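PDB 7LT2: cyclic GMP-AMP synthase-like receptor from Tribolium castaneum, which senses double-stranded RNA in the cytoplasm and joins ATP and GTP into the cyclic dinucleotide 2',3'-cGAMP as an innate immune signal. Local coordinates for residues P85-S90 / V96-N101; K204-G209 / W240-Q245; T156-L159 / G164-H167; K25-S30 / I181-G186. One frame throughout, in Å; residues are numbered along the deposited sequence.

All four contacts reach the one mixed sheet of the nucleotidyltransferase fold, in two groups. Contacts 1 and 2 have centres about 11 Å apart, and strand 95-100 of contact 1 lies next to strand 240-243 of contact 2. Contacts 3 and 4 are about 8 Å apart, centre to centre; strand 164-171 of contact 3 is followed in the chain, and flanked in the sheet, by strand 177-183 of contact 4. The centres of contacts 1 and 3 are about 40 Å apart. Contact 4 joins helix 18-42 to strand 177-183; contacts 1 and 3 fall within that span, and contact 2 follows it. One region of the sheet thus carries a hairpin and a strand of the probable GTP site, and a distant region a hairpin backed by helix 18-42.

Contact 1. Residues P85-S90 / V96-N101; sequences PVLNES and VWLKLN
Val86 and Lys99 form a hydrogen-bonded pair of an antiparallel beta hairpin: Val86 N bonds Lys99 O at 2.7 Å, and Lys99 N returns to Val86 O at 3.0 Å. Asn88 and Trp97 repeat the pattern two residues on, Asn88 N to Trp97 O and Trp97 N to Asn88 O both measuring 2.9 Å. The strand axes run at 158°, and Val96 pairs through its backbone with Trp240, which ties the hairpin into the nucleotidyltransferase sheet.

The tight face carries Pro85, Leu87, Leu98 and Leu100. One branch of Leu98 presses into the facing strand, its CD2 3.4 Å from Val86 O and also touching Leu87 CB, while the other, CD1, reaches Pro85 CB. Leu87 CD2 meets Val96 CG1 at 3.7 Å; from strand 222-225, Phe222 packs on Leu87 and Ile224 on Val96.

The face of Val86, Asn88, Trp97 and Lys99 is looser and partly exposed. Lys99 starts with CG between its backbone N and carbonyl carbon (chi1 59°) and bends again at its end, which lays NZ alongside Val86 CG1 at 3.7 Å. At the strand end, Glu89 turns away from the hairpin, and its OE2 accepts hydrogen bonds from the backbone N-H groups of Ile207 and Asn208. Arg238 makes a cation-pi contact with the Trp97 indole; Ser90 CB makes a CH-pi contact over a face of the five-membered ring of Trp97, 4.1 Å from the centroid.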
loop_
_atom_site.group_PDB
_atom_site.type_symbol
_atom_site.label_atom_id
_atom_site.label_comp_id
_atom_site.label_asym_id
_atom_site.label_seq_id
_atom_site.Cartn_x
_atom_site.Cartn_y
_atom_site.Cartn_z
ATOM N N PRO A 85 -0.181 13.905 -22.484
ATOM C CA PRO A 85 -1.119 13.023 -21.782
ATOM C C PRO A 85 -2.235 13.833 -21.141
ATOM O O PRO A 85 -2.010 14.926 -20.618
ATOM C CB PRO A 85 -0.242 12.342 -20.726
ATOM C CG PRO A 85 0.843 13.336 -20.458
ATOM C CD PRO A 85 1.109 14.020 -21.775
ATOM N N VAL A 86 -3.450 13.295 -21.201
ATOM C CA VAL A 86 -4.623 13.952 -20.635
ATOM C C VAL A 86 -5.341 12.957 -19.738
ATOM O O VAL A 86 -5.738 11.875 -20.189
ATOM C CB VAL A 86 -5.573 14.490 -21.714
ATOM C CG1 VAL A 86 -6.854 15.009 -21.070
ATOM C CG2 VAL A 86 -4.892 15.596 -22.503
ATOM N N LEU A 87 -5.515 13.325 -18.476
ATOM C CA LEU A 87 -6.179 12.486 -17.489
ATOM C C LEU A 87 -7.619 12.957 -17.339
ATOM O O LEU A 87 -7.865 14.146 -17.108
ATOM C CB LEU A 87 -5.432 12.554 -16.155
ATOM C CG LEU A 87 -5.790 11.635 -14.986
ATOM C CD1 LEU A 87 -4.581 11.491 -14.080
ATOM C CD2 LEU A 87 -6.967 12.180 -14.195
ATOM N N ASN A 88 -8.567 12.034 -17.477
ATOM C CA ASN A 88 -9.978 12.369 -17.358
ATOM C C ASN A 88 -10.637 11.490 -16.306
ATOM O O ASN A 88 -10.405 10.277 -16.258
ATOM C CB ASN A 88 -10.700 12.223 -18.700
ATOM C CG ASN A 88 -10.295 13.296 -19.699
ATOM O OD1 ASN A 88 -10.250 14.483 -19.370
ATOM N ND2 ASN A 88 -9.988 12.882 -20.924
ATOM N N GLU A 89 -11.457 12.116 -15.466
ATOM C CA GLU A 89 -12.241 11.377 -14.488
ATOM C C GLU A 89 -13.247 10.482 -15.202
ATOM O O GLU A 89 -13.994 10.944 -16.067
ATOM C CB GLU A 89 -12.960 12.353 -13.556
ATOM C CG GLU A 89 -12.042 13.344 -12.826
ATOM C CD GLU A 89 -11.752 14.609 -13.625
ATOM O OE1 GLU A 89 -12.001 14.623 -14.852
ATOM O OE2 GLU A 89 -11.278 15.596 -13.019
ATOM N N SER A 90 -13.264 9.199 -14.841
ATOM C CA SER A 90 -14.106 8.231 -15.531
ATOM C C SER A 90 -15.510 8.201 -14.926
ATOM O O SER A 90 -15.799 8.850 -13.915
ATOM C CB SER A 90 -13.477 6.839 -15.490
ATOM O OG SER A 90 -13.833 6.148 -14.300
ATOM N N VAL A 96 -9.886 6.630 -13.422
ATOM C CA VAL A 96 -9.617 7.626 -14.447
ATOM C C VAL A 96 -9.223 6.933 -15.744
ATOM O O VAL A 96 -8.830 5.764 -15.765
ATOM C CB VAL A 96 -8.510 8.614 -14.018
ATOM C CG1 VAL A 96 -8.905 9.345 -12.731
ATOM C CG2 VAL A 96 -7.186 7.881 -13.839
ATOM N N TRP A 97 -9.343 7.682 -16.837
ATOM C CA TRP A 97 -8.791 7.308 -18.128
ATOM C C TRP A 97 -7.614 8.220 -18.447
ATOM O O TRP A 97 -7.548 9.361 -17.979
ATOM C CB TRP A 97 -9.841 7.409 -19.240
ATOM C CG TRP A 97 -10.949 6.409 -19.134
ATOM C CD1 TRP A 97 -11.078 5.419 -18.208
ATOM C CD2 TRP A 97 -12.090 6.303 -19.996
ATOM N NE1 TRP A 97 -12.227 4.700 -18.439
ATOM C CE2 TRP A 97 -12.866 5.225 -19.530
ATOM C CE3 TRP A 97 -12.530 7.017 -21.116
ATOM C CZ2 TRP A 97 -14.059 4.841 -20.144
ATOM C CZ3 TRP A 97 -13.716 6.634 -21.726
ATOM C CH2 TRP A 97 -14.465 5.557 -21.238
ATOM N N LEU A 98 -6.684 7.710 -19.249
ATOM C CA LEU A 98 -5.493 8.463 -19.622
ATOM C C LEU A 98 -5.263 8.275 -21.112
ATOM O O LEU A 98 -5.057 7.149 -21.570
ATOM C CB LEU A 98 -4.275 7.999 -18.813
ATOM C CG LEU A 98 -3.020 8.883 -18.724
ATOM C CD1 LEU A 98 -2.220 8.887 -20.016
ATOM C CD2 LEU A 98 -3.367 10.308 -18.315
ATOM N N LYS A 99 -5.294 9.368 -21.866
ATOM C CA LYS A 99 -5.041 9.306 -23.296
ATOM C C LYS A 99 -3.932 10.282 -23.659
ATOM O O LYS A 99 -3.655 11.245 -22.940
ATOM C CB LYS A 99 -6.311 9.602 -24.115
ATOM C CG LYS A 99 -6.945 10.956 -23.855
ATOM C CD LYS A 99 -8.082 11.211 -24.840
ATOM C CE LYS A 99 -8.989 12.341 -24.376
ATOM N NZ LYS A 99 -8.273 13.641 -24.255
ATOM N N LEU A 100 -3.275 10.003 -24.775
ATOM C CA LEU A 100 -2.200 10.843 -25.281
ATOM C C LEU A 100 -2.694 11.557 -26.530
ATOM O O LEU A 100 -3.209 10.914 -27.451
ATOM C CB LEU A 100 -0.945 10.021 -25.597
ATOM C CG LEU A 100 -0.106 9.420 -24.461
ATOM C CD1 LEU A 100 -0.832 8.289 -23.741
ATOM C CD2 LEU A 100 1.234 8.933 -24.997
ATOM N N ASN A 101 -2.546 12.882 -26.557
ATOM C CA ASN A 101 -3.023 13.674 -27.687
ATOM C C ASN A 101 -1.941 14.009 -28.708
ATOM O O ASN A 101 -2.271 14.554 -29.768
ATOM C CB ASN A 101 -3.663 14.979 -27.191
ATOM C CG ASN A 101 -5.057 14.770 -26.624
ATOM O OD1 ASN A 101 -5.729 13.788 -26.937
ATOM N ND2 ASN A 101 -5.501 15.704 -25.792
#

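Contact 2. Residues K204-G209 / W240-Q245; sequences KWPING and WSLSFQ
The backbones at Pro206 and Leu242 stay 9.6 Å apart, CA to CA, and the loop 204-209 meets the sheet strand 240-243 and its following residues through side chains alone. This is a buried contact of the nucleotidyltransferase fold: residues 241-245 belong, by similarity, to the GTP site, and Phe244 is the N-cap of helix 245-251.

Phe244 is the main partner, meeting both Trp205 and Pro206. Phe244 CE1 lies over one face of the indole, displaced toward its rim, and Phe244 CD1 comes within 3.3 Å of Trp205 CH2. The rings meet obliquely, planes at 34° and centroids 4.5 Å apart. Trp205 reaches across with CG anti to its own backbone N (chi1 -170°), while its NE1 bonds Arg211 O. The Trp205 ring also meets Phe222, and the Phe244 ring meets Trp325.

Pro206 packs beside them. Its CG approaches the edge of the Phe244 ring, 4.2 Å from CZ, and touches Leu242 CD1 at 4.0 Å. Next to Phe244, the Ser243 hydroxyl oxygen is gripped by Gln245, weakly through the backbone N-H and firmly by NE2, with Ser243 OG 2.6 Å from Gln245 NE2 and in the plane of the Gln245 amide.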
loop_
_atom_site.group_PDB
_atom_site.type_symbol
_atom_site.label_atom_id
_atom_site.label_comp_id
_atom_site.label_asym_id
_atom_site.label_seq_id
_atom_site.Cartn_x
_atom_site.Cartn_y
_atom_site.Cartn_z
ATOM N N LYS A 204 -2.022 17.843 -13.322
ATOM C CA LYS A 204 -2.939 16.817 -13.795
ATOM C C LYS A 204 -3.855 16.291 -12.696
ATOM O O LYS A 204 -4.653 15.386 -12.963
ATOM C CB LYS A 204 -2.153 15.655 -14.413
ATOM C CG LYS A 204 -1.066 16.096 -15.387
ATOM C CD LYS A 204 -1.621 17.000 -16.476
ATOM C CE LYS A 204 -0.501 17.707 -17.230
ATOM N NZ LYS A 204 -1.027 18.641 -18.262
ATOM N N TRP A 205 -3.758 16.836 -11.487
ATOM C CA TRP A 205 -4.560 16.356 -10.366
ATOM C C TRP A 205 -6.048 16.481 -10.694
ATOM O O TRP A 205 -6.492 17.551 -11.132
ATOM C CB TRP A 205 -4.215 17.158 -9.110
ATOM C CG TRP A 205 -4.797 16.629 -7.823
ATOM C CD1 TRP A 205 -6.090 16.737 -7.403
ATOM C CD2 TRP A 205 -4.090 15.948 -6.776
ATOM N NE1 TRP A 205 -6.239 16.146 -6.169
ATOM C CE2 TRP A 205 -5.026 15.654 -5.763
ATOM C CE3 TRP A 205 -2.761 15.551 -6.602
ATOM C CZ2 TRP A 205 -4.675 14.984 -4.590
ATOM C CZ3 TRP A 205 -2.414 14.881 -5.435
ATOM C CH2 TRP A 205 -3.366 14.612 -4.445
ATOM N N PRO A 206 -6.843 15.427 -10.498
ATOM C CA PRO A 206 -8.259 15.481 -10.901
ATOM C C PRO A 206 -9.059 16.436 -10.026
ATOM O O PRO A 206 -8.843 16.523 -8.814
ATOM C CB PRO A 206 -8.732 14.031 -10.725
ATOM C CG PRO A 206 -7.808 13.461 -9.691
ATOM C CD PRO A 206 -6.472 14.116 -9.942
ATOM N N ILE A 207 -9.998 17.155 -10.650
ATOM C CA ILE A 207 -10.785 18.143 -9.912
ATOM C C ILE A 207 -12.263 17.770 -9.852
ATOM O O ILE A 207 -12.961 18.134 -8.899
ATOM C CB ILE A 207 -10.613 19.557 -10.505
ATOM C CG1 ILE A 207 -11.151 19.629 -11.931
ATOM C CG2 ILE A 207 -9.152 19.995 -10.460
ATOM C CD1 ILE A 207 -11.138 21.029 -12.511
ATOM N N ASN A 208 -12.761 17.046 -10.853
ATOM C CA ASN A 208 -14.202 16.804 -10.962
ATOM C C ASN A 208 -14.615 15.733 -9.959
ATOM O O ASN A 208 -14.565 14.536 -10.238
ATOM C CB ASN A 208 -14.578 16.399 -12.383
ATOM C CG ASN A 208 -16.078 16.352 -12.594
ATOM O OD1 ASN A 208 -16.852 16.771 -11.732
ATOM N ND2 ASN A 208 -16.498 15.851 -13.750
ATOM N N GLY A 209 -15.054 16.178 -8.780
ATOM C CA GLY A 209 -15.487 15.278 -7.731
ATOM C C GLY A 209 -14.384 14.744 -6.846
ATOM O O GLY A 209 -14.639 13.839 -6.043
ATOM N N TRP A 240 -8.067 3.067 -14.790
ATOM C CA TRP A 240 -6.932 3.075 -13.879
ATOM C C TRP A 240 -7.371 3.582 -12.513
ATOM O O TRP A 240 -8.233 4.462 -12.419
ATOM C CB TRP A 240 -5.812 3.967 -14.417
ATOM C CG TRP A 240 -5.154 3.416 -15.630
ATOM C CD1 TRP A 240 -5.675 3.360 -16.890
ATOM C CD2 TRP A 240 -3.849 2.835 -15.708
ATOM N NE1 TRP A 240 -4.776 2.778 -17.749
ATOM C CE2 TRP A 240 -3.644 2.449 -17.052
ATOM C CE3 TRP A 240 -2.834 2.602 -14.777
ATOM C CZ2 TRP A 240 -2.466 1.840 -17.483
ATOM C CZ3 TRP A 240 -1.660 2.003 -15.209
ATOM C CH2 TRP A 240 -1.490 1.627 -16.550
ATOM N N SER A 241 -6.779 3.025 -11.459
ATOM C CA SER A 241 -6.981 3.520 -10.105
ATOM C C SER A 241 -6.009 4.656 -9.816
ATOM O O SER A 241 -4.913 4.710 -10.371
ATOM C CB SER A 241 -6.772 2.413 -9.071
ATOM O OG SER A 241 -7.686 1.349 -9.247
ATOM N N LEU A 242 -6.413 5.554 -8.924
ATOM C CA LEU A 242 -5.546 6.622 -8.450
ATOM C C LEU A 242 -4.874 6.200 -7.155
ATOM O O LEU A 242 -5.497 5.565 -6.298
ATOM C CB LEU A 242 -6.333 7.911 -8.223
ATOM C CG LEU A 242 -6.798 8.625 -9.487
ATOM C CD1 LEU A 242 -7.958 9.528 -9.164
ATOM C CD2 LEU A 242 -5.658 9.428 -10.101
ATOM N N SER A 243 -3.601 6.545 -7.020
ATOM C CA SER A 243 -2.884 6.364 -5.767
ATOM C C SER A 243 -2.489 7.731 -5.228
ATOM O O SER A 243 -1.682 8.445 -5.837
ATOM C CB SER A 243 -1.659 5.475 -5.935
ATOM O OG SER A 243 -0.956 5.401 -4.703
ATOM N N PHE A 244 -3.077 8.094 -4.092
ATOM C CA PHE A 244 -2.669 9.252 -3.314
ATOM C C PHE A 244 -1.957 8.815 -2.037
ATOM O O PHE A 244 -1.988 9.517 -1.021
ATOM C CB PHE A 244 -3.882 10.130 -3.011
ATOM C CG PHE A 244 -4.611 10.600 -4.249
ATOM C CD1 PHE A 244 -4.000 11.473 -5.134
ATOM C CD2 PHE A 244 -5.896 10.163 -4.530
ATOM C CE1 PHE A 244 -4.657 11.909 -6.280
ATOM C CE2 PHE A 244 -6.564 10.594 -5.668
ATOM C CZ PHE A 244 -5.940 11.470 -6.547
ATOM N N GLN A 245 -1.303 7.648 -2.094
ATOM C CA GLN A 245 -0.656 7.077 -0.915
ATOM C C GLN A 245 0.496 7.934 -0.413
ATOM O O GLN A 245 0.807 7.906 0.781
ATOM C CB GLN A 245 -0.133 5.675 -1.218
ATOM C CG GLN A 245 -1.185 4.646 -1.565
ATOM C CD GLN A 245 -0.552 3.351 -2.032
ATOM O OE1 GLN A 245 -0.260 2.466 -1.226
ATOM N NE2 GLN A 245 -0.316 3.241 -3.340
#

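Contact 3. Residues T156-L159 / G164-H167; sequences TCEL and GTFH
Leu159 O takes the shortest bond of this antiparallel beta hairpin, 2.8 Å from Phe166 N, and is also approached by the CA-H of Thr165. The return bond runs from Leu159 N to Phe166 O at 3.0 Å, with Glu158 CA-H closing on that same oxygen.

Glu158 and His167, the neighbouring non-hydrogen-bonded pair, lie side by side and join at their ends. His167 NE2 gives to Glu158 OE1 at 3.3 Å, with a bent N-H...O angle of 145°. The acceptor uses its anti lone pair and sits at the imidazole edge; carboxylate and ring are only 9° from coplanar. Glu158 reaches this place extended, CG anti to its backbone N (chi1 -174°), its CG resting on Thr165 CG2 at 3.6 Å. The bond would be expected to favour a proton on NE2. Thr156 CG2 touches the base of the imidazole side chain, 3.6 Å from His167 CB, while Thr156 OG1 bonds Asn169 OD1.

Val152 of strand 151-152 packs against Glu158 and His167. On the other face Leu159 and Phe166 turn to helix 18-42, meeting Thr34 and Ile27 with Val31 respectively, and His167 pairs through its backbone with Ser182, carrying the sheet on to strand 177-183.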
loop_
_atom_site.group_PDB
_atom_site.type_symbol
_atom_site.label_atom_id
_atom_site.label_comp_id
_atom_site.label_asym_id
_atom_site.label_seq_id
_atom_site.Cartn_x
_atom_site.Cartn_y
_atom_site.Cartn_z
ATOM N N THR A 156 16.223 -20.122 -8.338
ATOM C CA THR A 156 16.353 -19.129 -7.283
ATOM C C THR A 156 17.460 -18.162 -7.676
ATOM O O THR A 156 18.607 -18.580 -7.862
ATOM C CB THR A 156 16.667 -19.802 -5.946
ATOM O OG1 THR A 156 15.578 -20.656 -5.571
ATOM C CG2 THR A 156 16.889 -18.757 -4.865
ATOM N N CYS A 157 17.119 -16.882 -7.813
ATOM C CA CYS A 157 18.115 -15.874 -8.155
ATOM C C CYS A 157 18.976 -15.554 -6.943
ATOM O O CYS A 157 18.489 -15.530 -5.810
ATOM C CB CYS A 157 17.456 -14.587 -8.641
ATOM S SG CYS A 157 16.355 -14.799 -10.012
ATOM N N GLU A 158 20.258 -15.290 -7.186
ATOM C CA GLU A 158 21.177 -14.890 -6.126
ATOM C C GLU A 158 21.700 -13.492 -6.421
ATOM O O GLU A 158 22.301 -13.260 -7.476
ATOM C CB GLU A 158 22.330 -15.884 -5.991
ATOM C CG GLU A 158 23.242 -15.591 -4.809
ATOM C CD GLU A 158 24.151 -16.752 -4.471
ATOM O OE1 GLU A 158 23.715 -17.643 -3.693
ATOM O OE2 GLU A 158 25.288 -16.779 -4.977
ATOM N N LEU A 159 21.464 -12.568 -5.490
ATOM C CA LEU A 159 21.938 -11.197 -5.583
ATOM C C LEU A 159 22.742 -10.849 -4.338
ATOM O O LEU A 159 22.452 -11.322 -3.234
ATOM C CB LEU A 159 20.780 -10.200 -5.726
ATOM C CG LEU A 159 19.871 -10.270 -6.954
ATOM C CD1 LEU A 159 18.931 -9.078 -6.962
ATOM C CD2 LEU A 159 20.688 -10.316 -8.233
ATOM N N GLY A 164 24.972 -8.321 2.312
ATOM C CA GLY A 164 25.229 -9.743 2.184
ATOM C C GLY A 164 24.662 -10.358 0.924
ATOM O O GLY A 164 24.553 -9.696 -0.109
ATOM N N THR A 165 24.303 -11.635 1.005
ATOM C CA THR A 165 23.806 -12.402 -0.127
ATOM C C THR A 165 22.347 -12.762 0.108
ATOM O O THR A 165 21.958 -13.119 1.225
ATOM C CB THR A 165 24.635 -13.671 -0.327
ATOM O OG1 THR A 165 26.008 -13.309 -0.525
ATOM C CG2 THR A 165 24.146 -14.457 -1.540
ATOM N N PHE A 166 21.543 -12.661 -0.944
ATOM C CA PHE A 166 20.108 -12.846 -0.818
ATOM C C PHE A 166 19.595 -13.710 -1.954
ATOM O O PHE A 166 20.198 -13.784 -3.029
ATOM C CB PHE A 166 19.400 -11.488 -0.769
ATOM C CG PHE A 166 19.861 -10.652 0.381
ATOM C CD1 PHE A 166 19.309 -10.831 1.640
ATOM C CD2 PHE A 166 20.912 -9.764 0.230
ATOM C CE1 PHE A 166 19.771 -10.104 2.715
ATOM C CE2 PHE A 166 21.371 -9.031 1.301
ATOM C CZ PHE A 166 20.802 -9.201 2.544
ATOM N N HIS A 167 18.485 -14.388 -1.683
ATOM C CA HIS A 167 17.846 -15.287 -2.628
ATOM C C HIS A 167 16.500 -14.711 -3.033
ATOM O O HIS A 167 15.736 -14.235 -2.185
ATOM C CB HIS A 167 17.660 -16.680 -2.023
ATOM C CG HIS A 167 18.922 -17.478 -1.945
ATOM N ND1 HIS A 167 18.992 -18.705 -1.319
ATOM C CD2 HIS A 167 20.166 -17.225 -2.416
ATOM C CE1 HIS A 167 20.224 -19.173 -1.408
ATOM N NE2 HIS A 167 20.956 -18.294 -2.070
#

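Contact 4. Residues K25-S30 / I181-G186; sequences KQILES and ISHSSG
Leu28 sets its CD2 methyl against the side of Ile181, 3.8 Å from Ile181 CD1 and 4.0 Å from Ile181 CG2, the two side chains meeting at a slant. One residue earlier on the helix, Ile27 CD1 comes within 4.1 Å of His183 CE1, the aliphatic chain and the imidazole crossing at about a right angle. Ile27 points its CG1 away from its carbonyl carbon (chi1 -70°), extending CD1 toward the ring.

Around this first shell, Phe166 of the adjoining strand meets the His183 ring, Val31 and Leu32 of the same helix flank Ile181, and Ile189 and Met190 of strand 188-200 back Leu28. A type I beta turn ends the strand, Gly186 N bonding His183 O at 2.9 Å. The helix segment is tied by Glu29 OE2 to Tyr60 OH and by Ser30 OG to Glu162 OE1.

Helix 18-42 thereby lies on the nucleotidyltransferase sheet, probably as the counterpart of the long spine helix of cGAS. Leu28 is also about 4 Å, side chain to side chain, from Phe71 of the predicted ATP site. With four buried residues meeting through carbon atoms, the contact rests on shape and exclusion of water, not on directional bonds.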
loop_
_atom_site.group_PDB
_atom_site.type_symbol
_atom_site.label_atom_id
_atom_site.label_comp_id
_atom_site.label_asym_id
_atom_site.label_seq_id
_atom_site.Cartn_x
_atom_site.Cartn_y
_atom_site.Cartn_z
ATOM N N LYS A 25 14.027 -2.808 5.941
ATOM C CA LYS A 25 13.833 -1.882 4.829
ATOM C C LYS A 25 15.141 -1.611 4.098
ATOM O O LYS A 25 15.168 -1.582 2.866
ATOM C CB LYS A 25 13.213 -0.572 5.312
ATOM C CG LYS A 25 11.730 -0.676 5.661
ATOM C CD LYS A 25 11.157 0.675 6.075
ATOM C CE LYS A 25 9.684 0.560 6.448
ATOM N NZ LYS A 25 9.182 1.815 7.081
ATOM N N GLN A 26 16.237 -1.406 4.832
ATOM C CA GLN A 26 17.509 -1.141 4.160
ATOM C C GLN A 26 17.919 -2.314 3.278
ATOM O O GLN A 26 18.401 -2.123 2.153
ATOM C CB GLN A 26 18.604 -0.840 5.186
ATOM C CG GLN A 26 18.417 0.456 5.963
ATOM C CD GLN A 26 19.703 0.931 6.619
ATOM O OE1 GLN A 26 19.798 1.026 7.840
ATOM N NE2 GLN A 26 20.702 1.227 5.802
ATOM N N ILE A 27 17.741 -3.537 3.777
ATOM C CA ILE A 27 18.082 -4.725 3.003
ATOM C C ILE A 27 17.194 -4.832 1.771
ATOM O O ILE A 27 17.677 -5.013 0.649
ATOM C CB ILE A 27 17.957 -5.984 3.876
ATOM C CG1 ILE A 27 19.070 -6.025 4.923
ATOM C CG2 ILE A 27 17.933 -7.233 2.996
ATOM C CD1 ILE A 27 18.848 -7.092 5.981
ATOM N N LEU A 28 15.877 -4.754 1.975
ATOM C CA LEU A 28 14.933 -4.925 0.877
ATOM C C LEU A 28 15.117 -3.851 -0.188
ATOM O O LEU A 28 15.059 -4.139 -1.386
ATOM C CB LEU A 28 13.503 -4.902 1.416
ATOM C CG LEU A 28 13.090 -6.118 2.247
ATOM C CD1 LEU A 28 11.837 -5.819 3.056
ATOM C CD2 LEU A 28 12.874 -7.325 1.343
ATOM N N GLU A 29 15.331 -2.605 0.232
ATOM C CA GLU A 29 15.486 -1.531 -0.743
ATOM C C GLU A 29 16.758 -1.697 -1.560
ATOM O O GLU A 29 16.792 -1.317 -2.739
ATOM C CB GLU A 29 15.455 -0.181 -0.027
ATOM C CG GLU A 29 14.079 0.141 0.559
ATOM C CD GLU A 29 14.111 1.281 1.556
ATOM O OE1 GLU A 29 15.130 2.000 1.596
ATOM O OE2 GLU A 29 13.117 1.455 2.295
ATOM N N SER A 30 17.797 -2.287 -0.970
ATOM C CA SER A 30 19.035 -2.510 -1.710
ATOM C C SER A 30 18.889 -3.658 -2.704
ATOM O O SER A 30 19.346 -3.559 -3.850
ATOM C CB SER A 30 20.185 -2.775 -0.734
ATOM O OG SER A 30 21.426 -2.861 -1.418
ATOM N N ILE A 181 11.770 -12.504 -1.231
ATOM C CA ILE A 181 13.156 -12.176 -0.909
ATOM C C ILE A 181 13.522 -12.825 0.418
ATOM O O ILE A 181 12.826 -12.637 1.423
ATOM C CB ILE A 181 13.373 -10.653 -0.869
ATOM C CG1 ILE A 181 13.030 -10.049 -2.237
ATOM C CG2 ILE A 181 14.817 -10.330 -0.480
ATOM C CD1 ILE A 181 13.030 -8.534 -2.277
ATOM N N SER A 182 14.614 -13.590 0.420
ATOM C CA SER A 182 15.092 -14.292 1.605
ATOM C C SER A 182 16.585 -14.056 1.786
ATOM O O SER A 182 17.307 -13.744 0.836
ATOM C CB SER A 182 14.837 -15.806 1.510
ATOM O OG SER A 182 13.461 -16.105 1.351
ATOM N N HIS A 183 17.050 -14.213 3.023
ATOM C CA HIS A 183 18.484 -14.334 3.253
ATOM C C HIS A 183 19.003 -15.592 2.565
ATOM O O HIS A 183 18.292 -16.595 2.448
ATOM C CB HIS A 183 18.787 -14.405 4.752
ATOM C CG HIS A 183 18.415 -13.168 5.506
ATOM N ND1 HIS A 183 19.249 -12.077 5.601
ATOM C CD2 HIS A 183 17.297 -12.849 6.200
ATOM C CE1 HIS A 183 18.659 -11.134 6.315
ATOM N NE2 HIS A 183 17.474 -11.579 6.692
ATOM N N SER A 184 20.257 -15.538 2.098
ATOM C CA SER A 184 20.862 -16.737 1.525
ATOM C C SER A 184 20.961 -17.865 2.543
ATOM O O SER A 184 21.052 -19.034 2.150
ATOM C CB SER A 184 22.249 -16.425 0.956
ATOM O OG SER A 184 23.173 -16.134 1.991
ATOM N N SER A 185 20.935 -17.544 3.835
ATOM C CA SER A 185 20.943 -18.563 4.877
ATOM C C SER A 185 19.592 -19.247 5.052
ATOM O O SER A 185 19.504 -20.208 5.823
ATOM C CB SER A 185 21.396 -17.953 6.209
ATOM O OG SER A 185 20.756 -16.716 6.463
ATOM N N GLY A 186 18.546 -18.782 4.370
ATOM C CA GLY A 186 17.261 -19.462 4.331
ATOM C C GLY A 186 16.093 -18.677 4.896
ATOM O O GLY A 186 14.940 -18.975 4.547
#